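Local coordinates for unsaturated glucuronyl hydrolase (Streptococcus agalactiae, PDB 2ZZR), which hydrolyses unsaturated disaccharides of chondroitin, hyaluronan and heparin, releasing the unsaturated uronic acid from either (1->3) or (1->4) glycosidic bonds, at residues P51-Y60 against G370-D379; F271-L279 against D325-A334. All blocks are in the same frame, centred on the assembly; numbering follows the deposited sequence.

Interaction 1: P51-Y60 against G370-D379; sequences PTPATFNNIY and GVDEGNIWGD
Ile376 points its CD1 methyl at Pro51, whose CG lies 3.8 Å away, and the two side chains cross at about a right angle. Its CG1 stands anti to the backbone N (chi1 -166°), which sends the longer branch toward Pro51 and the hydroxyl end of Tyr60. Within 51-60 the Tyr60 ring is packed on both faces, Thr55 CG2 over its centre and Pro51 CB nearer the rim of the opposite face. Beside this, Pro53 CB meets the edge of the Trp377 indole in its plane, 3.9 Å from CZ3.

Backbone bonds follow on each side of a single bridge between Ala54 and Asn375: Ile376 N donates to Pro53 O (2.9 Å) and Thr55 N to Gly374 O (2.8 Å). Tyr60 OH donates to Asp379 OD2 (2.8 Å), arriving from above the carboxylate plane, 67° out of it; the backbone N of Leu357 and of Leu358 hold the same carboxylate.

At the polar edge Glu373, bent at chi2 (-79°), lays its carboxylate against the type I' turn from Phe56 to Ile59. OE2 accepts from Thr55 OG1 (2.6 Å) on its anti side and from Asn58 N through its syn lone pair, while OE1 takes Asn57 N (2.9 Å). Three donors thus fix the carboxylate's rotation.

The contact joins a beta hairpin to the N-terminal end of helix 376-390, with Asn375 at the N-cap. Trp377 also lies beside Arg246, probably a substrate-binding residue, so this packing borders the likely substrate site of the family 88 fold.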
loop_
_atom_site.group_PDB
_atom_site.type_symbol
_atom_site.label_atom_id
_atom_site.label_comp_id
_atom_site.label_asym_id
_atom_site.label_seq_id
_atom_site.Cartn_x
_atom_site.Cartn_y
_atom_site.Cartn_z
ATOM N N PRO A 51 14.905 -8.579 2.397
ATOM C CA PRO A 51 14.080 -9.274 3.378
ATOM C C PRO A 51 13.045 -10.127 2.667
ATOM O O PRO A 51 12.600 -9.770 1.570
ATOM C CB PRO A 51 13.374 -8.137 4.130
ATOM C CG PRO A 51 13.458 -6.953 3.229
ATOM C CD PRO A 51 14.725 -7.116 2.451
ATOM N N THR A 52 12.685 -11.250 3.285
ATOM C CA THR A 52 11.515 -12.012 2.862
ATOM C C THR A 52 10.268 -11.147 3.106
ATOM O O THR A 52 10.334 -10.183 3.877
ATOM C CB THR A 52 11.386 -13.342 3.645
ATOM O OG1 THR A 52 11.555 -13.098 5.051
ATOM C CG2 THR A 52 12.433 -14.338 3.168
ATOM N N PRO A 53 9.141 -11.463 2.428
ATOM C CA PRO A 53 7.898 -10.706 2.632
ATOM C C PRO A 53 7.561 -10.463 4.100
ATOM O O PRO A 53 7.238 -9.330 4.472
ATOM C CB PRO A 53 6.842 -11.593 1.960
ATOM C CG PRO A 53 7.594 -12.226 0.837
ATOM C CD PRO A 53 8.975 -12.509 1.398
ATOM N N ALA A 54 7.647 -11.511 4.920
ATOM C CA ALA A 54 7.360 -11.409 6.344
ATOM C C ALA A 54 8.489 -11.997 7.187
ATOM O O ALA A 54 9.353 -12.719 6.671
ATOM C CB ALA A 54 6.039 -12.102 6.671
ATOM N N THR A 55 8.474 -11.674 8.477
ATOM C CA THR A 55 9.452 -12.198 9.425
ATOM C C THR A 55 9.040 -13.594 9.894
ATOM O O THR A 55 7.896 -14.021 9.686
ATOM C CB THR A 55 9.596 -11.282 10.659
ATOM O OG1 THR A 55 8.347 -11.209 11.354
ATOM C CG2 THR A 55 10.051 -9.862 10.261
ATOM N N PHE A 56 9.988 -14.292 10.519
ATOM C CA PHE A 56 9.771 -15.607 11.124
ATOM C C PHE A 56 10.247 -15.489 12.559
ATOM O O PHE A 56 11.439 -15.277 12.799
ATOM C CB PHE A 56 10.594 -16.672 10.397
ATOM C CG PHE A 56 10.213 -16.864 8.953
ATOM C CD1 PHE A 56 9.340 -17.887 8.586
ATOM C CD2 PHE A 56 10.734 -16.035 7.960
ATOM C CE1 PHE A 56 8.985 -18.076 7.252
ATOM C CE2 PHE A 56 10.382 -16.212 6.620
ATOM C CZ PHE A 56 9.508 -17.238 6.264
ATOM N N ASN A 57 9.316 -15.606 13.504
ATOM C CA ASN A 57 9.596 -15.305 14.911
ATOM C C ASN A 57 10.233 -13.912 15.057
ATOM O O ASN A 57 11.182 -13.707 15.826
ATOM C CB ASN A 57 10.450 -16.412 15.552
ATOM C CG ASN A 57 9.783 -17.783 15.482
ATOM O OD1 ASN A 57 10.408 -18.768 15.082
ATOM N ND2 ASN A 57 8.506 -17.848 15.859
ATOM N N ASN A 58 9.702 -12.973 14.272
ATOM C CA ASN A 58 10.143 -11.568 14.230
ATOM C C ASN A 58 11.538 -11.301 13.667
ATOM O O ASN A 58 12.080 -10.201 13.819
ATOM C CB ASN A 58 9.897 -10.864 15.569
ATOM C CG ASN A 58 8.428 -10.591 15.801
ATOM O OD1 ASN A 58 7.681 -10.341 14.850
ATOM N ND2 ASN A 58 7.998 -10.647 17.057
ATOM N N ILE A 59 12.091 -12.297 12.980
ATOM C CA ILE A 59 13.343 -12.139 12.249
ATOM C C ILE A 59 13.141 -12.449 10.762
ATOM O O ILE A 59 12.720 -13.555 10.399
ATOM C CB ILE A 59 14.477 -13.046 12.841
ATOM C CG1 ILE A 59 14.700 -12.757 14.340
ATOM C CG2 ILE A 59 15.759 -12.935 12.017
ATOM C CD1 ILE A 59 15.231 -11.354 14.674
ATOM N N TYR A 60 13.432 -11.470 9.905
ATOM C CA TYR A 60 13.394 -11.683 8.460
ATOM C C TYR A 60 14.410 -12.738 8.060
ATOM O O TYR A 60 15.470 -12.846 8.672
ATOM C CB TYR A 60 13.743 -10.405 7.701
ATOM C CG TYR A 60 12.648 -9.371 7.627
ATOM C CD1 TYR A 60 11.490 -9.600 6.875
ATOM C CD2 TYR A 60 12.782 -8.145 8.282
ATOM C CE1 TYR A 60 10.484 -8.637 6.798
ATOM C CE2 TYR A 60 11.780 -7.178 8.211
ATOM C CZ TYR A 60 10.639 -7.433 7.471
ATOM O OH TYR A 60 9.650 -6.481 7.399
ATOM N N GLY A 370 3.346 -15.482 7.606
ATOM C CA GLY A 370 3.549 -14.255 8.384
ATOM C C GLY A 370 2.386 -13.876 9.281
ATOM O O GLY A 370 1.921 -12.731 9.253
ATOM N N VAL A 371 1.916 -14.835 10.077
ATOM C CA VAL A 371 0.817 -14.599 11.008
ATOM C C VAL A 371 1.364 -14.098 12.344
ATOM O O VAL A 371 2.080 -14.826 13.043
ATOM C CB VAL A 371 -0.054 -15.867 11.218
ATOM C CG1 VAL A 371 -1.187 -15.588 12.213
ATOM C CG2 VAL A 371 -0.617 -16.354 9.891
ATOM N N ASP A 372 1.014 -12.855 12.687
ATOM C CA ASP A 372 1.576 -12.141 13.842
ATOM C C ASP A 372 3.093 -12.025 13.700
ATOM O O ASP A 372 3.875 -12.456 14.566
ATOM C CB ASP A 372 1.158 -12.776 15.177
ATOM C CG ASP A 372 1.418 -11.867 16.366
ATOM O OD1 ASP A 372 1.492 -10.631 16.180
ATOM O OD2 ASP A 372 1.555 -12.389 17.493
ATOM N N GLU A 373 3.488 -11.443 12.573
ATOM C CA GLU A 373 4.876 -11.240 12.208
ATOM C C GLU A 373 5.012 -9.844 11.613
ATOM O O GLU A 373 4.036 -9.279 11.122
ATOM C CB GLU A 373 5.294 -12.262 11.151
ATOM C CG GLU A 373 5.254 -13.719 11.613
ATOM C CD GLU A 373 6.455 -14.113 12.461
ATOM O OE1 GLU A 373 6.470 -15.265 12.948
ATOM O OE2 GLU A 373 7.385 -13.289 12.631
ATOM N N GLY A 374 6.220 -9.293 11.649
ATOM C CA GLY A 374 6.513 -8.104 10.867
ATOM C C GLY A 374 6.451 -8.445 9.388
ATOM O O GLY A 374 6.660 -9.599 8.988
ATOM N N ASN A 375 6.141 -7.451 8.566
ATOM C CA ASN A 375 6.227 -7.627 7.121
ATOM C C ASN A 375 6.765 -6.364 6.461
ATOM O O ASN A 375 6.709 -5.272 7.045
ATOM C CB ASN A 375 4.908 -8.132 6.502
ATOM C CG ASN A 375 3.711 -7.241 6.819
ATOM O OD1 ASN A 375 2.699 -7.693 7.366
ATOM N ND2 ASN A 375 3.813 -5.977 6.458
ATOM N N ILE A 376 7.319 -6.523 5.267
ATOM C CA ILE A 376 8.115 -5.448 4.679
ATOM C C ILE A 376 7.270 -4.287 4.141
ATOM O O ILE A 376 7.717 -3.137 4.165
ATOM C CB ILE A 376 9.149 -5.981 3.648
ATOM C CG1 ILE A 376 10.199 -4.911 3.295
ATOM C CG2 ILE A 376 8.456 -6.563 2.402
ATOM C CD1 ILE A 376 10.977 -4.376 4.515
ATOM N N TRP A 377 6.055 -4.577 3.675
ATOM C CA TRP A 377 5.163 -3.483 3.245
ATOM C C TRP A 377 4.629 -2.692 4.449
ATOM O O TRP A 377 4.482 -1.471 4.382
ATOM C CB TRP A 377 4.020 -3.987 2.341
ATOM C CG TRP A 377 3.165 -5.022 2.990
ATOM C CD1 TRP A 377 1.994 -4.819 3.663
ATOM C CD2 TRP A 377 3.421 -6.430 3.036
ATOM N NE1 TRP A 377 1.503 -6.024 4.131
ATOM C CE2 TRP A 377 2.360 -7.025 3.756
ATOM C CE3 TRP A 377 4.447 -7.247 2.539
ATOM C CZ2 TRP A 377 2.293 -8.403 3.991
ATOM C CZ3 TRP A 377 4.382 -8.617 2.776
ATOM C CH2 TRP A 377 3.315 -9.175 3.501
ATOM N N GLY A 378 4.359 -3.388 5.552
ATOM C CA GLY A 378 3.971 -2.733 6.802
ATOM C C GLY A 378 5.084 -1.831 7.305
ATOM O O GLY A 378 4.830 -0.700 7.724
ATOM N N ASP A 379 6.321 -2.322 7.244
ATOM C CA ASP A 379 7.489 -1.504 7.589
ATOM C C ASP A 379 7.567 -0.275 6.696
ATOM O O ASP A 379 7.754 0.848 7.183
ATOM C CB ASP A 379 8.779 -2.306 7.423
ATOM C CG ASP A 379 8.992 -3.320 8.531
ATOM O OD1 ASP A 379 8.128 -3.454 9.427
ATOM O OD2 ASP A 379 10.050 -3.987 8.499
HETATM O O HOH W 1 6.382 -16.039 8.568
HETATM O O HOH W 2 5.110 -9.533 15.343
#

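Interaction 2: F271-L279 against D325-A334; sequences FKGMTNYFL and DPDKETYKYA
Tyr331 reaches across to helix 271-279 as a knob into a hole formed by Phe271, Lys272, Thr275 and Asn276. The axes of the short helical segments stay 12.3 Å apart at their closest and cross at 49°, a separation that long side chains have to span.

The aromatic contact is edge-to-face (T-shaped): the edge of Phe271 meets one face of Tyr331, with ring centroids 5.4 Å apart and planes at 69°. Apolar contacts continue along the helices. Leu279 CD1 lies at the edge of the Tyr331 ring, 3.9 Å from Tyr331 CE2, and its other methyl, CD2, packs on Ala334 CB at 4.0 Å. Thr275 CG2, placed anti to the backbone N, also touches the ring.

Among the hydrogen bonds, Tyr331 OH donates to Asn276 OD1 (2.6 Å), tilted 27° from the carbonyl plane of the amide. Asn276 ND2 has another partner in the backbone O of Glu9, which brings the N-terminal part of the chain to this seam.

The ionic contact lies at the start of the second segment. Lys272, bent at chi3 and chi4, brings NZ to the syn lone pair of Asp325 OD1 in a salt bridge of 2.8 Å. Asp325 OD2 meanwhile accepts from Asp327 N (2.9 Å), capping the turn before helix 328-346. One water joins Lys272 NZ, Asn276 ND2, Asp327 OD2 and Tyr331 OH.

The tyrosine thus combines an apolar ring contact with a hydroxyl that both donates to an amide and accepts from water, while the lysine probably offsets part of the negative charge of Asp325 and the nearby Asp327.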
loop_
_atom_site.group_PDB
_atom_site.type_symbol
_atom_site.label_atom_id
_atom_site.label_comp_id
_atom_site.label_asym_id
_atom_site.label_seq_id
_atom_site.Cartn_x
_atom_site.Cartn_y
_atom_site.Cartn_z
ATOM N N PHE A 271 -13.772 7.233 -1.151
ATOM C CA PHE A 271 -12.847 7.290 -0.017
ATOM C C PHE A 271 -13.571 7.410 1.313
ATOM O O PHE A 271 -13.241 6.707 2.266
ATOM C CB PHE A 271 -11.861 8.461 -0.154
ATOM C CG PHE A 271 -11.086 8.755 1.117
ATOM C CD1 PHE A 271 -9.852 8.152 1.350
ATOM C CD2 PHE A 271 -11.592 9.644 2.077
ATOM C CE1 PHE A 271 -9.125 8.426 2.524
ATOM C CE2 PHE A 271 -10.881 9.921 3.254
ATOM C CZ PHE A 271 -9.643 9.308 3.475
ATOM N N LYS A 272 -14.538 8.322 1.389
ATOM C CA LYS A 272 -15.256 8.551 2.636
ATOM C C LYS A 272 -15.956 7.258 3.069
ATOM O O LYS A 272 -15.900 6.878 4.238
ATOM C CB LYS A 272 -16.239 9.721 2.479
ATOM C CG LYS A 272 -15.545 11.107 2.519
ATOM C CD LYS A 272 -16.335 12.214 1.779
ATOM C CE LYS A 272 -17.678 12.553 2.432
ATOM N NZ LYS A 272 -17.583 13.200 3.768
ATOM N N GLY A 273 -16.569 6.568 2.115
ATOM C CA GLY A 273 -17.249 5.299 2.400
ATOM C C GLY A 273 -16.305 4.254 2.969
ATOM O O GLY A 273 -16.551 3.700 4.051
ATOM N N MET A 274 -15.212 3.995 2.252
ATOM C CA MET A 274 -14.263 2.948 2.655
ATOM C C MET A 274 -13.538 3.279 3.952
ATOM O O MET A 274 -13.298 2.398 4.781
ATOM C CB MET A 274 -13.248 2.658 1.542
ATOM C CG MET A 274 -13.865 2.157 0.239
ATOM S SD MET A 274 -12.691 1.302 -0.822
ATOM C CE MET A 274 -12.465 -0.249 0.062
ATOM N N THR A 275 -13.197 4.554 4.139
ATOM C CA THR A 275 -12.457 4.974 5.322
ATOM C C THR A 275 -13.343 4.937 6.565
ATOM O O THR A 275 -12.906 4.475 7.624
ATOM C CB THR A 275 -11.821 6.366 5.109
ATOM O OG1 THR A 275 -11.005 6.315 3.932
ATOM C CG2 THR A 275 -10.960 6.768 6.292
ATOM N N ASN A 276 -14.586 5.391 6.434
ATOM C CA ASN A 276 -15.498 5.383 7.580
ATOM C C ASN A 276 -15.785 3.951 8.009
ATOM O O ASN A 276 -15.858 3.665 9.194
ATOM C CB ASN A 276 -16.792 6.131 7.276
ATOM C CG ASN A 276 -16.568 7.620 7.059
ATOM O OD1 ASN A 276 -15.428 8.093 7.093
ATOM N ND2 ASN A 276 -17.651 8.364 6.832
ATOM N N TYR A 277 -15.914 3.062 7.031
ATOM C CA TYR A 277 -16.109 1.635 7.287
ATOM C C TYR A 277 -14.953 1.083 8.127
ATOM O O TYR A 277 -15.166 0.383 9.122
ATOM C CB TYR A 277 -16.219 0.898 5.957
ATOM C CG TYR A 277 -16.474 -0.584 6.078
ATOM C CD1 TYR A 277 -17.773 -1.093 6.002
ATOM C CD2 TYR A 277 -15.417 -1.478 6.249
ATOM C CE1 TYR A 277 -18.010 -2.468 6.106
ATOM C CE2 TYR A 277 -15.643 -2.851 6.354
ATOM C CZ TYR A 277 -16.939 -3.334 6.288
ATOM O OH TYR A 277 -17.162 -4.691 6.390
ATOM N N PHE A 278 -13.732 1.427 7.720
ATOM C CA PHE A 278 -12.512 0.996 8.390
ATOM C C PHE A 278 -12.463 1.574 9.800
ATOM O O PHE A 278 -12.303 0.833 10.771
ATOM C CB PHE A 278 -11.302 1.436 7.549
ATOM C CG PHE A 278 -9.977 0.859 7.991
ATOM C CD1 PHE A 278 -9.542 -0.375 7.511
ATOM C CD2 PHE A 278 -9.138 1.583 8.834
ATOM C CE1 PHE A 278 -8.300 -0.902 7.898
ATOM C CE2 PHE A 278 -7.892 1.064 9.225
ATOM C CZ PHE A 278 -7.476 -0.179 8.752
ATOM N N LEU A 279 -12.649 2.893 9.916
ATOM C CA LEU A 279 -12.574 3.566 11.210
ATOM C C LEU A 279 -13.560 2.972 12.211
ATOM O O LEU A 279 -13.213 2.772 13.374
ATOM C CB LEU A 279 -12.817 5.070 11.065
ATOM C CG LEU A 279 -11.763 5.857 10.272
ATOM C CD1 LEU A 279 -12.189 7.323 10.162
ATOM C CD2 LEU A 279 -10.365 5.726 10.884
ATOM N N ASP A 325 -15.771 19.908 4.521
ATOM C CA ASP A 325 -16.195 18.528 4.786
ATOM C C ASP A 325 -16.261 18.339 6.303
ATOM O O ASP A 325 -15.258 18.532 6.991
ATOM C CB ASP A 325 -15.255 17.510 4.130
ATOM C CG ASP A 325 -15.774 16.076 4.251
ATOM O OD1 ASP A 325 -16.016 15.433 3.213
ATOM O OD2 ASP A 325 -15.938 15.604 5.387
ATOM N N PRO A 326 -17.451 17.972 6.836
ATOM C CA PRO A 326 -17.639 17.953 8.288
ATOM C C PRO A 326 -16.787 16.900 9.001
ATOM O O PRO A 326 -16.638 16.954 10.221
ATOM C CB PRO A 326 -19.136 17.645 8.449
ATOM C CG PRO A 326 -19.517 16.936 7.210
ATOM C CD PRO A 326 -18.668 17.552 6.118
ATOM N N ASP A 327 -16.220 15.974 8.236
ATOM C CA ASP A 327 -15.389 14.918 8.806
ATOM C C ASP A 327 -13.893 15.121 8.607
ATOM O O ASP A 327 -13.097 14.308 9.078
ATOM C CB ASP A 327 -15.806 13.559 8.246
ATOM C CG ASP A 327 -17.135 13.075 8.808
ATOM O OD1 ASP A 327 -17.530 13.508 9.911
ATOM O OD2 ASP A 327 -17.783 12.265 8.128
ATOM N N LYS A 328 -13.504 16.205 7.928
ATOM C CA LYS A 328 -12.084 16.443 7.656
ATOM C C LYS A 328 -11.248 16.470 8.928
ATOM O O LYS A 328 -10.214 15.808 9.009
ATOM C CB LYS A 328 -11.858 17.725 6.846
ATOM C CG LYS A 328 -10.402 17.884 6.424
ATOM C CD LYS A 328 -10.176 19.060 5.492
ATOM C CE LYS A 328 -8.735 19.050 4.985
ATOM N NZ LYS A 328 -8.501 20.111 3.943
ATOM N N GLU A 329 -11.698 17.229 9.925
ATOM C CA GLU A 329 -10.970 17.294 11.180
ATOM C C GLU A 329 -10.928 15.931 11.888
ATOM O O GLU A 329 -9.893 15.544 12.447
ATOM C CB GLU A 329 -11.558 18.363 12.097
ATOM C CG GLU A 329 -10.836 18.422 13.419
ATOM C CD GLU A 329 -11.017 19.731 14.125
ATOM O OE1 GLU A 329 -12.106 19.941 14.702
ATOM O OE2 GLU A 329 -10.057 20.535 14.116
ATOM N N THR A 330 -12.045 15.207 11.852
ATOM C CA THR A 330 -12.078 13.838 12.388
ATOM C C THR A 330 -11.015 12.949 11.729
ATOM O O THR A 330 -10.288 12.241 12.431
ATOM C CB THR A 330 -13.477 13.213 12.267
ATOM O OG1 THR A 330 -14.431 14.071 12.897
ATOM C CG2 THR A 330 -13.524 11.841 12.956
ATOM N N TYR A 331 -10.912 13.000 10.399
ATOM C CA TYR A 331 -9.889 12.226 9.681
ATOM C C TYR A 331 -8.477 12.600 10.116
ATOM O O TYR A 331 -7.636 11.722 10.315
ATOM C CB TYR A 331 -10.013 12.382 8.161
ATOM C CG TYR A 331 -11.231 11.743 7.519
ATOM C CD1 TYR A 331 -11.998 12.458 6.600
ATOM C CD2 TYR A 331 -11.604 10.424 7.807
ATOM C CE1 TYR A 331 -13.111 11.886 5.978
ATOM C CE2 TYR A 331 -12.726 9.840 7.189
ATOM C CZ TYR A 331 -13.471 10.580 6.282
ATOM O OH TYR A 331 -14.576 10.033 5.670
ATOM N N LYS A 332 -8.215 13.896 10.270
ATOM C CA LYS A 332 -6.899 14.350 10.719
ATOM C C LYS A 332 -6.557 13.748 12.080
ATOM O O LYS A 332 -5.465 13.214 12.286
ATOM C CB LYS A 332 -6.832 15.880 10.787
ATOM C CG LYS A 332 -5.488 16.426 11.263
ATOM C CD LYS A 332 -5.663 17.799 11.912
ATOM C CE LYS A 332 -4.363 18.288 12.540
ATOM N NZ LYS A 332 -3.401 18.767 11.515
ATOM N N TYR A 333 -7.501 13.835 13.009
ATOM C CA TYR A 333 -7.276 13.310 14.340
ATOM C C TYR A 333 -7.214 11.789 14.334
ATOM O O TYR A 333 -6.418 11.210 15.066
ATOM C CB TYR A 333 -8.309 13.858 15.327
ATOM C CG TYR A 333 -7.895 15.208 15.857
ATOM C CD1 TYR A 333 -8.101 16.371 15.103
ATOM C CD2 TYR A 333 -7.253 15.322 17.088
ATOM C CE1 TYR A 333 -7.698 17.616 15.579
ATOM C CE2 TYR A 333 -6.844 16.562 17.573
ATOM C CZ TYR A 333 -7.069 17.703 16.814
ATOM O OH TYR A 333 -6.663 18.925 17.293
ATOM N N ALA A 334 -8.013 11.161 13.476
ATOM C CA ALA A 334 -7.986 9.704 13.309
ATOM C C ALA A 334 -6.607 9.206 12.886
ATOM O O ALA A 334 -6.077 8.277 13.484
ATOM C CB ALA A 334 -9.056 9.243 12.324
HETATM O O HOH W 3 -16.965 11.299 5.782
#

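From the N terminus, the hairpin strands of 51-60 come first and wait longest for their partner: interaction 1 closes a loop of 309 intervening residues, just over half of them helical, when 370-379 leads into helix 376-390 near the C terminus. Within that loop lies interaction 2, whose two segments are separated by only 45 residues, including helix 304-318. The contacts are therefore nested and do not cross. Interaction 1 ties an early hairpin to the last helix, whereas interaction 2 joins helix 265-280 to helix 328-346. Their centres are 29 Å apart and their nearest atoms about 12 Å apart, so they do not touch and hold separate parts of the fold.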